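PDB 5N6G: GTN Reductase from Agrobacterium tumefaciens, which binds flavin mononucleotide and 2-phenylacrylic acid, and probably reduces carbon-carbon double bonds as an ene-reductase of the Old Yellow Enzyme family. Local coordinates for residues 146-149 with 150-154; 182-185 with 186-189; 208-211 with 212-216. All coordinates share one frame; numbering follows the deposited sequence. Where two conformers were deposited one is given.

Contact 1: residues 146-149 with 150-154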
ATOM      1  N   ARG A 146     -13.347 -17.319   6.199  1.00 14.60           N
ATOM      2  CA  ARG A 146     -14.607 -17.696   5.576  1.00 16.63           C
ATOM      3  C   ARG A 146     -14.727 -17.003   4.229  1.00 16.58           C
ATOM      4  O   ARG A 146     -14.191 -15.906   4.027  1.00 16.01           O
ATOM      5  CB  ARG A 146     -15.815 -17.340   6.453  1.00 19.18           C
ATOM      6  CG  ARG A 146     -16.041 -15.873   6.678  1.00 18.31           C
ATOM      7  CD  ARG A 146     -17.365 -15.642   7.488  1.00 22.02           C
ATOM      8  NE  ARG A 146     -17.639 -14.206   7.584  1.00 24.22           N
ATOM      9  CZ  ARG A 146     -18.284 -13.496   6.655  1.00 24.23           C
ATOM     10  NH1 ARG A 146     -18.775 -14.084   5.571  1.00 26.55           N
ATOM     11  NH2 ARG A 146     -18.427 -12.192   6.813  1.00 23.09           N
ATOM     12  N   ALA A 147     -15.445 -17.647   3.313  1.00 16.78           N
ATOM     13  CA  ALA A 147     -15.605 -17.118   1.965  1.00 16.05           C
ATOM     14  C   ALA A 147     -16.700 -16.052   1.948  1.00 14.14           C
ATOM     15  O   ALA A 147     -17.769 -16.230   2.545  1.00 16.11           O
ATOM     16  CB  ALA A 147     -15.949 -18.231   0.986  1.00 18.84           C
ATOM     17  N   LEU A 148     -16.428 -14.962   1.240  1.00 15.41           N
ATOM     18  CA  LEU A 148     -17.343 -13.830   1.162  1.00 14.40           C
ATOM     19  C   LEU A 148     -18.571 -14.153   0.326  1.00 15.16           C
ATOM     20  O   LEU A 148     -18.462 -14.743  -0.751  1.00 18.81           O
ATOM     21  CB  LEU A 148     -16.634 -12.634   0.536  1.00 13.42           C
ATOM     22  CG  LEU A 148     -15.595 -12.008   1.439  1.00 15.40           C
ATOM     23  CD1 LEU A 148     -14.596 -11.218   0.618  1.00 17.94           C
ATOM     24  CD2 LEU A 148     -16.345 -11.127   2.447  1.00 15.09           C
ATOM     25  N   THR A 149     -19.739 -13.724   0.798  1.00 15.09           N
ATOM     26  CA  THR A 149     -20.925 -13.725  -0.037  1.00 17.09           C
ATOM     27  C   THR A 149     -20.967 -12.452  -0.889  1.00 16.51           C
ATOM     28  O   THR A 149     -20.262 -11.476  -0.631  1.00 16.53           O
ATOM     29  CB  THR A 149     -22.206 -13.774   0.792  1.00 19.91           C
ATOM     30  OG1 THR A 149     -22.340 -12.535   1.493  1.00 19.17           O
ATOM     31  CG2 THR A 149     -22.218 -14.950   1.772  1.00 20.34           C
ATOM     32  N   ILE A 150     -21.838 -12.461  -1.902  1.00 20.35           N
ATOM     33  CA  ILE A 150     -22.061 -11.252  -2.697  1.00 22.10           C
ATOM     34  C   ILE A 150     -22.469 -10.087  -1.812  1.00 17.70           C
ATOM     35  O   ILE A 150     -21.994  -8.959  -1.992  1.00 19.08           O
ATOM     36  CB  ILE A 150     -23.120 -11.513  -3.786  1.00 29.09           C
ATOM     37  CG1 ILE A 150     -22.710 -12.687  -4.675  1.00 37.96           C
ATOM     38  CG2 ILE A 150     -23.327 -10.260  -4.624  1.00 36.12           C
ATOM     39  CD1 ILE A 150     -21.428 -12.468  -5.431  1.00 38.95           C
ATOM     40  N   ASP A 151     -23.379 -10.318  -0.862  1.00 19.53           N
ATOM     41  CA  ASP A 151     -23.755  -9.239   0.045  1.00 23.95           C
ATOM     42  C   ASP A 151     -22.561  -8.756   0.860  1.00 26.28           C
ATOM     43  O   ASP A 151     -22.396  -7.547   1.080  1.00 19.34           O
ATOM     44  CB  ASP A 151     -24.889  -9.698   0.970  1.00 26.47           C
ATOM     45  CG  ASP A 151     -26.228  -9.820   0.242  1.00 49.65           C
ATOM     46  OD1 ASP A 151     -26.406  -9.154  -0.802  1.00 64.07           O
ATOM     47  OD2 ASP A 151     -27.100 -10.578   0.716  1.00 67.57           O
ATOM     48  N   ASP A 152     -21.716  -9.685   1.329  1.00 18.03           N
ATOM     49  CA  ASP A 152     -20.518  -9.276   2.064  1.00 17.29           C
ATOM     50  C   ASP A 152     -19.637  -8.369   1.218  1.00 16.41           C
ATOM     51  O   ASP A 152     -19.024  -7.416   1.729  1.00 18.07           O
ATOM     52  CB  ASP A 152     -19.683 -10.484   2.474  1.00 20.06           C
ATOM     53  CG  ASP A 152     -20.365 -11.390   3.456  1.00 39.35           C
ATOM     54  OD1 ASP A 152     -21.251 -10.920   4.203  1.00 48.74           O
ATOM     55  OD2 ASP A 152     -19.971 -12.585   3.478  1.00 26.66           O
ATOM     56  N   ILE A 153     -19.479  -8.710  -0.061  1.00 16.18           N
ATOM     57  CA  ILE A 153     -18.663  -7.893  -0.954  1.00 13.90           C
ATOM     58  C   ILE A 153     -19.231  -6.487  -1.052  1.00 16.39           C
ATOM     59  O   ILE A 153     -18.484  -5.499  -1.047  1.00 16.12           O
ATOM     60  CB  ILE A 153     -18.539  -8.583  -2.330  1.00 15.66           C
ATOM     61  CG1 ILE A 153     -17.702  -9.863  -2.200  1.00 14.73           C
ATOM     62  CG2 ILE A 153     -17.979  -7.627  -3.371  1.00 21.02           C
ATOM     63  CD1 ILE A 153     -17.739 -10.758  -3.431  1.00 18.66           C
ATOM     64  N   GLY A 154     -20.564  -6.367  -1.148  1.00 18.23           N
ATOM     65  CA  GLY A 154     -21.176  -5.042  -1.174  1.00 18.68           C
ATOM     66  C   GLY A 154     -20.871  -4.228   0.066  1.00 17.88           C
ATOM     67  O   GLY A 154     -20.644  -3.016  -0.011  1.00 17.21           O
TER
HETATM   68  O   HOH W   1     -19.962  -9.393   6.002  1.00 45.89           O

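Contact 2: residues 182-185 with 186-189. With 8OZ (2-Phenylacrylic acid), chain C.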
ATOM      1  N   GLY A 182      -0.573  -9.812  -1.478  1.00 14.13           N
ATOM      2  CA  GLY A 182      -1.374 -10.935  -0.990  1.00 13.54           C
ATOM      3  C   GLY A 182      -2.558 -10.587  -0.116  1.00 13.41           C
ATOM      4  O   GLY A 182      -3.089 -11.488   0.534  1.00 13.14           O
ATOM      5  N   TYR A 183      -2.972  -9.328  -0.054  1.00 12.59           N
ATOM      6  CA  TYR A 183      -4.106  -8.944   0.777  1.00 12.47           C
ATOM      7  C   TYR A 183      -5.405  -9.098  -0.018  1.00 12.04           C
ATOM      8  O   TYR A 183      -5.449  -9.818  -1.015  1.00 12.21           O
ATOM      9  CB  TYR A 183      -3.858  -7.565   1.379  1.00 11.97           C
ATOM     10  CG  TYR A 183      -2.690  -7.655   2.357  1.00 11.89           C
ATOM     11  CD1 TYR A 183      -2.799  -8.386   3.523  1.00 11.42           C
ATOM     12  CD2 TYR A 183      -1.466  -7.052   2.084  1.00 13.45           C
ATOM     13  CE1 TYR A 183      -1.742  -8.479   4.428  1.00 13.71           C
ATOM     14  CE2 TYR A 183      -0.396  -7.164   2.979  1.00 14.92           C
ATOM     15  CZ  TYR A 183      -0.553  -7.861   4.146  1.00 13.39           C
ATOM     16  OH  TYR A 183       0.483  -7.974   5.039  1.00 18.12           O
ATOM     17  N   LEU A 184      -6.505  -8.529   0.473  1.00 12.55           N
ATOM     18  CA  LEU A 184      -7.828  -8.949  -0.015  1.00 11.43           C
ATOM     19  C   LEU A 184      -7.956  -8.824  -1.531  1.00  9.95           C
ATOM     20  O   LEU A 184      -8.462  -9.741  -2.186  1.00 11.86           O
ATOM     21  CB  LEU A 184      -8.936  -8.149   0.661  1.00 12.72           C
ATOM     22  CG  LEU A 184     -10.361  -8.558   0.243  1.00 13.30           C
ATOM     23  CD1 LEU A 184     -10.688  -9.956   0.718  1.00 16.39           C
ATOM     24  CD2 LEU A 184     -11.401  -7.537   0.753  1.00 16.07           C
ATOM     25  N   ILE A 185      -7.607  -7.667  -2.092  1.00 10.60           N
ATOM     26  CA  ILE A 185      -7.836  -7.468  -3.519  1.00 12.95           C
ATOM     27  C   ILE A 185      -7.009  -8.460  -4.314  1.00 12.25           C
ATOM     28  O   ILE A 185      -7.492  -9.047  -5.291  1.00 14.09           O
ATOM     29  CB  ILE A 185      -7.547  -6.013  -3.919  1.00 11.84           C
ATOM     30  CG1 ILE A 185      -8.547  -5.078  -3.223  1.00 14.07           C
ATOM     31  CG2 ILE A 185      -7.688  -5.832  -5.431  1.00 14.06           C
ATOM     32  CD1 ILE A 185      -8.265  -3.595  -3.396  1.00 13.35           C
ATOM     33  N   GLU A 186      -5.760  -8.680  -3.899  1.00 12.28           N
ATOM     34  CA  GLU A 186      -4.902  -9.657  -4.567  1.00 12.39           C
ATOM     35  C   GLU A 186      -5.426 -11.070  -4.418  1.00 11.75           C
ATOM     36  O   GLU A 186      -5.222 -11.913  -5.302  1.00 14.74           O
ATOM     37  CB  GLU A 186      -3.481  -9.630  -4.011  1.00 19.88           C
ATOM     38  CG  GLU A 186      -2.541  -8.884  -4.849  1.00 30.35           C
ATOM     39  CD  GLU A 186      -1.099  -9.393  -4.788  1.00 23.44           C
ATOM     40  OE1 GLU A 186      -0.758 -10.430  -4.141  1.00 21.04           O
ATOM     41  OE2 GLU A 186      -0.301  -8.700  -5.427  1.00 24.22           O
ATOM     42  N   GLN A 187      -6.048 -11.372  -3.282  1.00 11.40           N
ATOM     43  CA  GLN A 187      -6.636 -12.693  -3.081  1.00 10.89           C
ATOM     44  C   GLN A 187      -7.713 -12.988  -4.126  1.00 12.24           C
ATOM     45  O   GLN A 187      -7.825 -14.114  -4.620  1.00 14.11           O
ATOM     46  CB  GLN A 187      -7.201 -12.801  -1.661  1.00 11.75           C
ATOM     47  CG  GLN A 187      -6.133 -12.864  -0.580  1.00 12.60           C
ATOM     48  CD  GLN A 187      -6.621 -12.427   0.800  1.00 13.40           C
ATOM     49  OE1 GLN A 187      -7.757 -12.690   1.188  1.00 12.57           O
ATOM     50  NE2 GLN A 187      -5.735 -11.798   1.558  1.00 11.66           N
ATOM     51  N   PHE A 188      -8.504 -11.975  -4.489  1.00 11.04           N
ATOM     52  CA  PHE A 188      -9.447 -12.121  -5.598  1.00 12.87           C
ATOM     53  C   PHE A 188      -8.725 -12.227  -6.938  1.00 15.30           C
ATOM     54  O   PHE A 188      -9.146 -12.995  -7.818  1.00 14.19           O
ATOM     55  CB  PHE A 188     -10.391 -10.925  -5.648  1.00 13.01           C
ATOM     56  CG  PHE A 188     -11.604 -11.010  -4.751  1.00 12.20           C
ATOM     57  CD1 PHE A 188     -11.569 -10.519  -3.458  1.00 12.70           C
ATOM     58  CD2 PHE A 188     -12.792 -11.562  -5.208  1.00 12.71           C
ATOM     59  CE1 PHE A 188     -12.681 -10.597  -2.650  1.00 13.93           C
ATOM     60  CE2 PHE A 188     -13.925 -11.616  -4.413  1.00 14.81           C
ATOM     61  CZ  PHE A 188     -13.872 -11.137  -3.134  1.00 14.63           C
ATOM     62  N   LEU A 189      -7.650 -11.461  -7.120  1.00 14.03           N
ATOM     63  CA  LEU A 189      -6.974 -11.395  -8.421  0.52 14.63           C
ATOM     64  C   LEU A 189      -6.257 -12.689  -8.769  1.00 16.15           C
ATOM     65  O   LEU A 189      -6.306 -13.146  -9.919  1.00 14.31           O
ATOM     66  CB  LEU A 189      -5.922 -10.288  -8.427  0.52 14.01           C
ATOM     67  CG  LEU A 189      -6.301  -8.823  -8.488  0.52 14.18           C
ATOM     68  CD1 LEU A 189      -5.029  -8.006  -8.351  0.52 14.97           C
ATOM     69  CD2 LEU A 189      -6.993  -8.528  -9.789  0.52 21.58           C
TER
HETATM   70  C4  8OZ C 402       5.197  -5.866   6.723  1.00 24.17           C
HETATM   71  C5  8OZ C 402       4.599  -6.239   7.904  1.00 23.42           C
HETATM   72  C6  8OZ C 402       3.226  -6.224   8.009  1.00 28.31           C
HETATM   73  C7  8OZ C 402       2.449  -5.818   6.939  1.00 21.93           C
HETATM   74  C8  8OZ C 402       2.507  -5.315   3.235  1.00 18.48           C
HETATM   75  C   8OZ C 402       1.209  -4.047   4.887  1.00 19.81           C
HETATM   76  O   8OZ C 402       1.959  -4.784   2.299  1.00 17.49           O
HETATM   77  C1  8OZ C 402       2.212  -4.877   4.638  1.00 19.64           C
HETATM   78  C2  8OZ C 402       3.042  -5.422   5.748  1.00 25.46           C
HETATM   79  C3  8OZ C 402       4.429  -5.463   5.645  1.00 27.12           C
HETATM   80  O1  8OZ C 402       3.358  -6.301   3.083  1.00 23.76           O

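Contact 3: residues 208-211 with 212-216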
ATOM      1  N   ALA A 208     -10.485  -9.804 -11.843  1.00 12.80           N
ATOM      2  CA  ALA A 208     -10.217  -8.374 -11.750  1.00 15.46           C
ATOM      3  C   ALA A 208     -11.430  -7.557 -11.319  1.00 15.11           C
ATOM      4  O   ALA A 208     -11.285  -6.368 -11.032  1.00 14.32           O
ATOM      5  CB  ALA A 208      -9.729  -7.866 -13.103  1.00 16.92           C
ATOM      6  N   ARG A 209     -12.615  -8.164 -11.301  1.00 15.02           N
ATOM      7  CA  ARG A 209     -13.859  -7.428 -11.091  1.00 14.00           C
ATOM      8  C   ARG A 209     -13.860  -6.698  -9.759  1.00 14.43           C
ATOM      9  O   ARG A 209     -14.245  -5.527  -9.692  1.00 14.84           O
ATOM     10  CB  ARG A 209     -15.042  -8.389 -11.153  1.00 14.41           C
ATOM     11  CG  ARG A 209     -16.398  -7.710 -11.030  1.00 16.82           C
ATOM     12  CD  ARG A 209     -17.543  -8.730 -11.131  1.00 16.38           C
ATOM     13  NE  ARG A 209     -17.411  -9.579 -12.315  1.00 19.42           N
ATOM     14  CZ  ARG A 209     -17.634  -9.173 -13.558  1.00 31.08           C
ATOM     15  NH1 ARG A 209     -17.997  -7.923 -13.798  1.00 28.41           N
ATOM     16  NH2 ARG A 209     -17.456 -10.011 -14.565  1.00 28.06           N
ATOM     17  N   PHE A 210     -13.456  -7.381  -8.683  1.00 12.78           N
ATOM     18  CA  PHE A 210     -13.457  -6.734  -7.367  1.00 12.10           C
ATOM     19  C   PHE A 210     -12.505  -5.541  -7.335  1.00 12.57           C
ATOM     20  O   PHE A 210     -12.871  -4.460  -6.843  1.00 13.87           O
ATOM     21  CB  PHE A 210     -13.106  -7.747  -6.274  1.00 12.50           C
ATOM     22  CG  PHE A 210     -13.134  -7.165  -4.884  1.00 13.17           C
ATOM     23  CD1 PHE A 210     -14.335  -6.722  -4.324  1.00 18.58           C
ATOM     24  CD2 PHE A 210     -11.974  -7.053  -4.144  1.00 14.32           C
ATOM     25  CE1 PHE A 210     -14.363  -6.189  -3.041  1.00 17.26           C
ATOM     26  CE2 PHE A 210     -11.992  -6.529  -2.865  1.00 15.68           C
ATOM     27  CZ  PHE A 210     -13.165  -6.094  -2.317  1.00 18.75           C
ATOM     28  N   LEU A 211     -11.277  -5.717  -7.822  1.00 13.44           N
ATOM     29  CA  LEU A 211     -10.329  -4.602  -7.871  1.00 13.62           C
ATOM     30  C   LEU A 211     -10.970  -3.399  -8.538  1.00 11.85           C
ATOM     31  O   LEU A 211     -10.884  -2.265  -8.042  1.00 12.85           O
ATOM     32  CB  LEU A 211      -9.060  -5.026  -8.607  1.00 13.57           C
ATOM     33  CG  LEU A 211      -7.925  -3.990  -8.704  1.00 13.53           C
ATOM     34  CD1 LEU A 211      -6.597  -4.681  -8.923  1.00 14.82           C
ATOM     35  CD2 LEU A 211      -8.127  -2.979  -9.819  1.00 13.88           C
ATOM     36  N   LEU A 212     -11.604  -3.613  -9.689  1.00 12.64           N
ATOM     37  CA  LEU A 212     -12.118  -2.480 -10.441  1.00 12.78           C
ATOM     38  C   LEU A 212     -13.355  -1.891  -9.776  1.00 13.33           C
ATOM     39  O   LEU A 212     -13.573  -0.680  -9.847  1.00 15.47           O
ATOM     40  CB  LEU A 212     -12.386  -2.892 -11.885  1.00 15.57           C
ATOM     41  CG  LEU A 212     -11.130  -3.264 -12.661  1.00 14.04           C
ATOM     42  CD1 LEU A 212     -11.526  -3.881 -13.997  1.00 18.07           C
ATOM     43  CD2 LEU A 212     -10.239  -2.061 -12.921  1.00 15.63           C
ATOM     44  N   GLU A 213     -14.126  -2.703  -9.052  1.00 13.21           N
ATOM     45  CA  GLU A 213     -15.243  -2.156  -8.286  1.00 14.41           C
ATOM     46  C   GLU A 213     -14.751  -1.306  -7.125  1.00 12.47           C
ATOM     47  O   GLU A 213     -15.362  -0.270  -6.821  1.00 13.55           O
ATOM     48  CB  GLU A 213     -16.155  -3.284  -7.782  1.00 16.82           C
ATOM     49  CG  GLU A 213     -17.014  -3.873  -8.884  1.00 18.40           C
ATOM     50  CD  GLU A 213     -17.841  -5.074  -8.459  1.00 26.78           C
ATOM     51  OE1 GLU A 213     -17.574  -5.666  -7.398  1.00 23.70           O
ATOM     52  OE2 GLU A 213     -18.773  -5.434  -9.215  1.00 32.04           O
ATOM     53  N   VAL A 214     -13.656  -1.727  -6.473  1.00 13.08           N
ATOM     54  CA  VAL A 214     -13.058  -0.917  -5.413  1.00 13.48           C
ATOM     55  C   VAL A 214     -12.578   0.408  -5.986  1.00 12.37           C
ATOM     56  O   VAL A 214     -12.867   1.474  -5.441  1.00 13.38           O
ATOM     57  CB  VAL A 214     -11.913  -1.676  -4.711  1.00 11.73           C
ATOM     58  CG1 VAL A 214     -11.168  -0.753  -3.751  1.00 13.06           C
ATOM     59  CG2 VAL A 214     -12.446  -2.913  -3.985  1.00 15.00           C
ATOM     60  N   VAL A 215     -11.848   0.362  -7.107  1.00 12.45           N
ATOM     61  CA  VAL A 215     -11.344   1.600  -7.701  1.00 13.55           C
ATOM     62  C   VAL A 215     -12.494   2.535  -8.048  1.00 14.59           C
ATOM     63  O   VAL A 215     -12.449   3.729  -7.763  1.00 14.19           O
ATOM     64  CB  VAL A 215     -10.476   1.296  -8.940  1.00 15.30           C
ATOM     65  CG1 VAL A 215     -10.160   2.588  -9.707  1.00 15.56           C
ATOM     66  CG2 VAL A 215      -9.212   0.613  -8.537  1.00 14.25           C
ATOM     67  N   ASP A 216     -13.539   2.012  -8.682  1.00 13.71           N
ATOM     68  CA  ASP A 216     -14.626   2.876  -9.096  1.00 13.22           C
ATOM     69  C   ASP A 216     -15.403   3.420  -7.890  1.00 14.99           C
ATOM     70  O   ASP A 216     -15.873   4.560  -7.931  1.00 17.56           O
ATOM     71  CB  ASP A 216     -15.531   2.131 -10.076  1.00 17.57           C
ATOM     72  CG  ASP A 216     -14.822   1.791 -11.388  1.00 23.88           C
ATOM     73  OD1 ASP A 216     -13.815   2.480 -11.724  1.00 20.97           O
ATOM     74  OD2 ASP A 216     -15.269   0.854 -12.092  1.00 23.01           O
TER
HETATM   75  O   HOH W   2     -18.503  -5.258 -12.061  1.00 28.80           O

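Contact 1: residues 146-149 with 150-154
Arg146 and Asp152 supply the charged part of the contact. Arg146 NH1 donates to Asp152 OD2 over 2.8 Å in a nearly straight salt bridge, with the acceptor at the edge of the guanidinium and close to its plane. The carboxylate is turned 72° against that plane. A water donates to Asp152 OD1 and accepts a longer bond from Arg146 NH2, giving the two groups a second, indirect link.

Among the backbone and capping bonds, Thr149 N also donates to Asp152 OD2, at 2.9 Å. This donor and Arg146 NH1 reach the oxygen from opposite faces of the carboxylate, each well out of its plane, so two bonds grip one atom. In return Asp152 N donates to Thr149 OG1 at 2.9 Å; with chi1 at 68° the hydroxyl lies between the backbone N and C and faces the first turn. These reciprocal bonds form a capping box with Thr149 as N-cap of helix 150-169, just after strand 146-147, which pairs in parallel with strand 117-118. Ile153 N donates to Thr149 O at 2.9 Å, and Leu148 O accepts from Arg196 NH1.

The apolar part lies deeper. Leu148 CD2 rests 3.4 Å from Asp152 CB, and Leu148 CB is 4.0 Å from Ile153 CG1. Both Leu148 and Ile153 continue onto Phe188 of helix 184-189.

Contact 2: residues 182-185 with 186-189
Two torsion sets bring the side chains of Glu186 and Gln187 back onto Gly182. Gln187 CG lies beside its own backbone N, and the extended chain beyond CG runs back to the start of the helix, where NE2 donates to Gly182 O at 2.9 Å. That bond is nearly straight and lies close to the amide plane. Glu186 has chi1 at -100°, away from the staggered values, and its OE1 accepts from Gly182 N at 2.7 Å. The geometry here is less regular: the N-H...O angle is 135°, and the donor stands 68° out of the carboxylate plane. Gly182 is thus held at both its N-H and its C=O. The amide of Gln187 is fixed further by Val101 O, which takes a bond from NE2, and by Arg103 N, which gives one to OE1; Glu186 OE2 pairs with Lys190.

The segment lies just after strand 174-178 of the eight-stranded TIM barrel, and Tyr183 is the N-cap residue of short helix 184-189. Its CB points away from residues 186-189, and the ring lies in the pocket that binds 2-phenylacrylic acid, where CE2 comes 3.4 Å from the carboxylate atom O of the ligand at the ring edge. Tyr183 OH is hydrogen-bonded to Tyr65 OH, while His178 NE2 and Asn181 ND2 bind the ligand.

Along the helix, Gln187 N donates to Tyr183 O at 2.8 Å, the first of three successive backbone bonds. The side chains of Leu184 and Phe188 run alongside each other in the same direction, with Leu184 CD1 4.0 Å from Phe188 CE1. Leu184 O sits at the edge of the Phe188 ring, 3.4 Å from CD1.

Contact 3: residues 208-211 with 212-216
Phe210 meets Val214 one turn along helix 204-222, and the valine can be followed outward from its CB. Val214 CB points back toward the preceding turn, 3.5 Å from Leu211 O. From there CG2, beside the backbone N (chi1 172° for CG1), passes 3.3 Å from Phe210 O and ends over one face of the Phe210 ring, displaced toward its rim. It is 3.8 Å from the ring centroid and 16° off the normal, which identifies a CH-pi contact; Phe210 CZ is the closest ring atom at 3.7 Å. The ring also stacks with Phe188 of helix 184-189.

Beneath these side chains run regular i to i+4 bonds, such as Val214 N to Phe210 O at 2.9 Å. Leu211 CD2 has Leu212 CD2 at 3.9 Å and Val215 CG2 at 4.0 Å as neighbours, and Leu212 goes on to pack against helix 245-256.

Arg209 and Glu213 meet through aliphatic carbon and water: Arg209 CG is 3.8 Å from Glu213 OE2, and a water donates to that oxygen while accepting from Arg209 NH1. Their stronger polar partners lie elsewhere, Asp199 O for Arg209 NE and Tyr200 OH for Glu213 OE1. The opposite charges are therefore coupled through solvent and space instead of a direct salt bridge, probably with a modest mutual stabilisation, whereas the side chains on the buried side meet through apolar and CH-pi contacts.

The three contacts follow in series along the chain, none nested in or crossing another, and each joins consecutive residues, so none closes a long loop. Contact 1 starts helix 150-169, which leads to barrel strand 174-178; contact 2 follows that strand and forms helix 184-189 beside the ligand pocket; contact 3 lies in helix 204-222, before strand 227-231. They converge in space. Leu148 CD1 of contact 1 packs on Leu184 CD1 of contact 2, and Ile153 CG2 touches Phe210 CD1 of contact 3. Ile185 CG2 meets Leu211 CB, joining three helices on one side of the TIM barrel.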